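Local structure of cortical-lytic enzyme (Bacillus cereus, 4S3J) at residues S389-S392 with K393-M397; K150-T153 with E154-K157; L63-I66 with S67-N71. The protein probably acts as an N-acetylglucosaminidase that degrades partly broken-down cortex peptidoglycan, recognising its muramic acid delta-lactam residues, when spores germinate. All coordinates share one frame; numbering follows the deposited sequence.

How the interactions relate
Interactions 1 and 3 form one interface, whereas interaction 2 lies elsewhere. Helix 63-70 of the second LysM domain rests on helix 387-400 of the glycosyl hydrolase family 18 barrel, and the two contacts are centred about 11 Å apart. Across that joint Arg65 NH1 meets Ser392 OG at 2.8 Å and Asn395 ND2 meets Thr69 OG1 at 3.1 Å, both probable hydrogen bonds, while Gln391 packs against Thr69. Interaction 2, at the start of helix 155-164, is centred about 34 Å from interaction 1 and about 43 Å from interaction 3. All three lie away from Glu220, the probable proton donor.

Interaction 1 of 3, residues S389-S392 with K393-M397; sequences SIQS and KFNLM
Residues 389-397 run as unbroken alpha-helix, with Lys393, Phe394, Asn395 and Leu396 each donating its N-H to the carbonyl four residues back, the shortest of these bonds being Phe394 N to Ile390 O at 2.8 Å. On one flank of the helix Ile390 lays its CG2 methyl over a face of the Phe394 ring, 3.7 Å from the ring centroid and displaced toward the rim, so that CG2 comes within 3.3 Å of CZ. This is a CH-pi contact. The methyl is aimed forward along the helix because it stands anti to the backbone N of Ile390, with CG1 beside that nitrogen (chi1 -71°).

A second i to i+4 pair, Gln391 and Asn395, is polar. Gln391 NE2 donates to Asn395 OD1 at 3.0 Å, with the acceptor close to the plane of the Gln391 amide but the donor well above the carbonyl plane of Asn395. The two amides are turned 44° apart. The N-H...O angle is 137°, a bent bond. A bend at chi2 carries the glutamine amide over to Asn395. Gln391 NE2 also donates to Asn424 OD1, which ties this amide to helix 415-424.

Helix 415-424 and strand 404-408 cover Phe394, whose ring also meets Phe425 edge-to-face. Leu396 packs on helix 299-312, and Gln391 and Asn395 meet helix 63-70 of the LysM domain, leaving this stretch buried between barrel elements and the appended domain.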
# COMPACT_ATOMS: atom_id res chain seq x y z
N SER A 389 5.33 10.90 1.37
CA SER A 389 4.97 9.99 2.45
C SER A 389 5.22 8.55 2.01
O SER A 389 5.66 7.73 2.82
CB SER A 389 3.50 10.21 2.97
OG SER A 389 2.33 10.11 2.08
N ILE A 390 5.04 8.22 0.74
CA ILE A 390 5.38 6.87 0.28
C ILE A 390 6.90 6.63 0.39
O ILE A 390 7.34 5.55 0.81
CB ILE A 390 4.90 6.61 -1.16
CG1 ILE A 390 3.37 6.50 -1.19
CG2 ILE A 390 5.49 5.33 -1.73
CD1 ILE A 390 2.82 5.24 -0.47
N GLN A 391 7.72 7.63 0.08
CA GLN A 391 9.16 7.47 0.29
C GLN A 391 9.49 7.24 1.77
O GLN A 391 10.34 6.40 2.09
CB GLN A 391 9.93 8.68 -0.26
CG GLN A 391 11.45 8.53 -0.23
CD GLN A 391 11.95 7.36 -1.05
OE1 GLN A 391 11.83 7.35 -2.28
NE2 GLN A 391 12.49 6.34 -0.38
N SER A 392 8.81 7.94 2.67
CA SER A 392 9.00 7.69 4.10
C SER A 392 8.64 6.26 4.47
O SER A 392 9.33 5.64 5.28
CB SER A 392 8.18 8.65 4.93
OG SER A 392 8.65 9.98 4.71
N LYS A 393 7.57 5.74 3.89
CA LYS A 393 7.16 4.37 4.14
C LYS A 393 8.16 3.35 3.58
O LYS A 393 8.48 2.36 4.26
CB LYS A 393 5.78 4.13 3.56
CG LYS A 393 4.65 4.81 4.33
CD LYS A 393 4.42 4.13 5.67
CE LYS A 393 3.34 4.81 6.52
NZ LYS A 393 1.99 4.82 5.91
N PHE A 394 8.69 3.60 2.39
CA PHE A 394 9.72 2.73 1.82
C PHE A 394 10.95 2.71 2.74
O PHE A 394 11.54 1.65 2.97
CB PHE A 394 10.14 3.21 0.42
CG PHE A 394 9.11 2.99 -0.68
CD1 PHE A 394 8.00 2.14 -0.52
CD2 PHE A 394 9.23 3.70 -1.88
CE1 PHE A 394 7.09 1.95 -1.55
CE2 PHE A 394 8.32 3.52 -2.90
CZ PHE A 394 7.23 2.65 -2.73
N ASN A 395 11.37 3.88 3.25
CA ASN A 395 12.53 3.95 4.15
C ASN A 395 12.25 3.20 5.47
O ASN A 395 13.14 2.56 6.03
CB ASN A 395 12.90 5.40 4.42
CG ASN A 395 13.51 6.08 3.20
OD1 ASN A 395 13.77 5.44 2.17
ND2 ASN A 395 13.71 7.38 3.30
N LEU A 396 11.01 3.27 5.95
CA LEU A 396 10.63 2.50 7.14
C LEU A 396 10.79 0.99 6.89
O LEU A 396 11.28 0.25 7.76
CB LEU A 396 9.21 2.83 7.55
CG LEU A 396 8.61 2.02 8.71
CD1 LEU A 396 9.41 2.27 9.99
CD2 LEU A 396 7.16 2.38 8.92
N MET A 397 10.38 0.53 5.71
CA MET A 397 10.49 -0.88 5.34
C MET A 397 11.95 -1.30 5.38
O MET A 397 12.29 -2.37 5.89
CB MET A 397 9.92 -1.14 3.95
CG MET A 397 8.40 -0.94 3.86
SD MET A 397 7.83 -0.95 2.14
CE MET A 397 8.43 -2.56 1.60

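Interaction 2 of 3, residues K150-T153 with E154-K157; sequences KEPT and ETAK
Thr155 sets its hydroxyl against Pro152, with OG1 3.5 Å from CG of the proline ring and hydrogen-bonded to the proline carbonyl. The Thr155 OG1 to Pro152 O distance is 2.8 Å, and the hydroxyl approaches from above the carbonyl plane, 39° out of it. Standing anti to its own carbonyl carbon (chi1 -70°), OG1 reaches back across the type II turn that runs from Pro152 to Thr155. A water fills in the main-chain link: it donates to Pro152 O at 3.1 Å and accepts from Thr155 N at the same distance.

At the middle of the turn, the side chains of Thr153 and Glu154 lie alongside each other and point the same way, with Thr153 OG1 3.4 Å from Glu154 CG. Glu154 occupies the N-cap position of helix 155-164. Its carboxylate is held at both oxygens: OE1 forms a salt bridge with Lys157 NZ at 3.0 Å, met from above the carboxylate plane, while OE2 accepts from the backbone N of Ile118. Thr153 O is bonded to the hydroxyl of Tyr138 on strand 135-143, which anchors the turn to the barrel.

Pro152 O thus accepts two hydrogen bonds, one from the Thr155 hydroxyl and one from water, joining the loop to the first helical turn. The carboxylate of Glu154, held by a lysine and a backbone N-H, would probably stay charged.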
# COMPACT_ATOMS: atom_id res chain seq x y z
N LYS A 150 -17.87 -18.85 -3.77
CA LYS A 150 -18.47 -17.97 -4.76
C LYS A 150 -17.37 -17.28 -5.55
O LYS A 150 -16.61 -16.49 -4.98
CB LYS A 150 -19.34 -16.91 -4.10
CG LYS A 150 -20.10 -16.05 -5.08
CD LYS A 150 -20.85 -14.93 -4.40
CE LYS A 150 -21.47 -13.99 -5.44
NZ LYS A 150 -22.20 -12.87 -4.80
N GLU A 151 -17.28 -17.57 -6.84
CA GLU A 151 -16.23 -16.99 -7.68
C GLU A 151 -16.63 -15.59 -8.12
O GLU A 151 -17.77 -15.38 -8.56
CB GLU A 151 -15.97 -17.84 -8.92
CG GLU A 151 -15.47 -19.23 -8.65
CD GLU A 151 -14.80 -19.86 -9.87
OE1 GLU A 151 -14.60 -19.14 -10.88
OE2 GLU A 151 -14.48 -21.06 -9.81
N PRO A 152 -15.69 -14.63 -8.06
CA PRO A 152 -15.95 -13.30 -8.61
C PRO A 152 -15.91 -13.28 -10.14
O PRO A 152 -15.34 -14.19 -10.75
CB PRO A 152 -14.83 -12.45 -8.03
CG PRO A 152 -13.73 -13.40 -7.78
CD PRO A 152 -14.38 -14.70 -7.40
N THR A 153 -16.48 -12.25 -10.76
CA THR A 153 -16.63 -12.25 -12.21
C THR A 153 -15.28 -12.16 -12.91
O THR A 153 -14.35 -11.55 -12.39
CB THR A 153 -17.54 -11.08 -12.67
OG1 THR A 153 -17.78 -11.18 -14.07
CG2 THR A 153 -16.92 -9.72 -12.35
N GLU A 154 -15.18 -12.79 -14.08
CA GLU A 154 -14.01 -12.68 -14.95
C GLU A 154 -12.71 -13.08 -14.26
O GLU A 154 -11.65 -12.48 -14.50
CB GLU A 154 -13.92 -11.24 -15.49
CG GLU A 154 -15.19 -10.78 -16.21
CD GLU A 154 -15.16 -9.30 -16.57
OE1 GLU A 154 -14.20 -8.84 -17.22
OE2 GLU A 154 -16.10 -8.58 -16.16
N THR A 155 -12.77 -14.10 -13.41
CA THR A 155 -11.58 -14.55 -12.69
C THR A 155 -10.49 -15.01 -13.64
O THR A 155 -9.33 -14.68 -13.44
CB THR A 155 -11.92 -15.69 -11.69
OG1 THR A 155 -12.70 -15.15 -10.62
CG2 THR A 155 -10.68 -16.26 -11.08
N ALA A 156 -10.84 -15.76 -14.67
CA ALA A 156 -9.83 -16.27 -15.60
C ALA A 156 -9.10 -15.12 -16.29
O ALA A 156 -7.88 -15.19 -16.50
CB ALA A 156 -10.47 -17.19 -16.64
N LYS A 157 -9.83 -14.08 -16.67
CA LYS A 157 -9.24 -12.90 -17.31
C LYS A 157 -8.19 -12.24 -16.42
O LYS A 157 -7.10 -11.89 -16.88
CB LYS A 157 -10.33 -11.87 -17.65
CG LYS A 157 -9.82 -10.59 -18.32
CD LYS A 157 -10.94 -9.59 -18.62
CE LYS A 157 -11.92 -10.11 -19.66
NZ LYS A 157 -12.98 -9.12 -19.98
O HOH W 1 -14.99 -16.19 -13.06

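Interaction 3 of 3, residues L63-I66 with S67-N71; sequences LYRI and SQTYN
Tyr64 O is gripped by two donors, Ser67 OG at 2.7 Å and Gln68 N at 3.0 Å. The backbone bond is the usual i to i+4 bond of the helix, while the hydroxyl bonds at a C=O angle of 117°. Ser67 can reach it because OG sits between its own backbone N and carbonyl carbon (chi1 69°), turned back toward the preceding turn.

Gln68, one turn after Tyr64, lies across its side chain. The glutamine CG is over one face of the phenol ring, 4.0 Å from the centroid and offset toward the rim, a CH-pi contact, and the Gln68 amide is inclined 28° to the ring. A bend at chi2 folds the glutamine amide back past the ring toward the hydroxyl end. That hydroxyl is itself bonded to Glu399. Ile66 CG2 touches Tyr70 CD2 at 4.0 Å, while Ile66 O lies near the plane of the Tyr70 ring at its edge. Thr69 OG1 and Arg65 NE share a water, though the arginine bond is weak; the guanidinium bonds onward through NH1 to Ser392.

Leu63, Ile66 and Ser67 face helix 74-80, and Leu63 and Ile66 also touch Leu95 of strand 94-96. At the C-terminal end Asn71 takes positive phi and the chain leaves the helix in a Schellman motif. Two helices packed on a two-stranded antiparallel sheet, here 54-56 with 94-96, are the LysM fold, and helix 63-70 is its first helix.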
# COMPACT_ATOMS: atom_id res chain seq x y z
N LEU A 63 20.65 14.12 6.23
CA LEU A 63 21.55 13.22 5.53
C LEU A 63 21.13 11.79 5.77
O LEU A 63 21.20 10.96 4.88
CB LEU A 63 23.00 13.45 5.96
CG LEU A 63 23.68 14.72 5.46
CD1 LEU A 63 25.11 14.77 6.02
CD2 LEU A 63 23.71 14.79 3.93
N TYR A 64 20.67 11.49 6.98
CA TYR A 64 20.17 10.16 7.27
C TYR A 64 19.03 9.76 6.31
O TYR A 64 19.05 8.67 5.72
CB TYR A 64 19.70 10.07 8.72
CG TYR A 64 19.09 8.73 9.03
CD1 TYR A 64 19.89 7.63 9.28
CD2 TYR A 64 17.72 8.57 9.05
CE1 TYR A 64 19.33 6.39 9.55
CE2 TYR A 64 17.15 7.35 9.31
CZ TYR A 64 17.96 6.27 9.56
OH TYR A 64 17.36 5.05 9.81
N ARG A 65 18.04 10.63 6.14
CA ARG A 65 16.91 10.32 5.26
C ARG A 65 17.38 10.10 3.82
O ARG A 65 16.96 9.16 3.15
CB ARG A 65 15.84 11.42 5.28
CG ARG A 65 14.67 11.12 4.35
CD ARG A 65 13.67 12.28 4.28
NE ARG A 65 12.61 12.05 3.28
CZ ARG A 65 11.49 11.37 3.52
NH1 ARG A 65 11.28 10.84 4.71
NH2 ARG A 65 10.58 11.21 2.55
N ILE A 66 18.23 10.99 3.34
CA ILE A 66 18.67 10.90 1.96
C ILE A 66 19.46 9.60 1.72
O ILE A 66 19.33 8.97 0.66
CB ILE A 66 19.52 12.15 1.59
CG1 ILE A 66 18.66 13.41 1.71
CG2 ILE A 66 20.15 12.00 0.20
CD1 ILE A 66 19.47 14.70 1.80
N SER A 67 20.28 9.21 2.70
CA SER A 67 21.03 7.96 2.61
C SER A 67 20.07 6.76 2.59
O SER A 67 20.29 5.81 1.84
CB SER A 67 22.05 7.86 3.74
OG SER A 67 21.47 7.69 5.02
N GLN A 68 19.02 6.81 3.39
CA GLN A 68 18.03 5.72 3.36
C GLN A 68 17.34 5.68 2.01
O GLN A 68 17.19 4.61 1.42
CB GLN A 68 16.98 5.88 4.47
CG GLN A 68 17.48 5.59 5.87
CD GLN A 68 17.95 4.15 6.03
OE1 GLN A 68 17.24 3.21 5.66
NE2 GLN A 68 19.15 3.97 6.56
N THR A 69 16.93 6.83 1.51
CA THR A 69 16.23 6.89 0.26
C THR A 69 17.06 6.27 -0.87
O THR A 69 16.54 5.46 -1.63
CB THR A 69 15.86 8.34 -0.11
OG1 THR A 69 14.88 8.83 0.82
CG2 THR A 69 15.28 8.44 -1.54
N TYR A 70 18.33 6.65 -0.97
CA TYR A 70 19.14 6.23 -2.11
C TYR A 70 20.01 5.01 -1.86
O TYR A 70 20.85 4.68 -2.68
CB TYR A 70 19.98 7.42 -2.60
CG TYR A 70 19.08 8.43 -3.28
CD1 TYR A 70 18.60 8.18 -4.55
CD2 TYR A 70 18.71 9.61 -2.65
CE1 TYR A 70 17.72 9.07 -5.18
CE2 TYR A 70 17.85 10.53 -3.29
CZ TYR A 70 17.36 10.24 -4.55
OH TYR A 70 16.50 11.13 -5.19
N ASN A 71 19.73 4.30 -0.78
CA ASN A 71 20.41 3.02 -0.48
C ASN A 71 21.92 3.13 -0.45
O ASN A 71 22.64 2.21 -0.88
CB ASN A 71 20.02 1.98 -1.52
CG ASN A 71 18.51 1.84 -1.67
OD1 ASN A 71 17.78 1.73 -0.69
ND2 ASN A 71 18.03 1.87 -2.92
O HOH W 2 14.98 11.93 1.00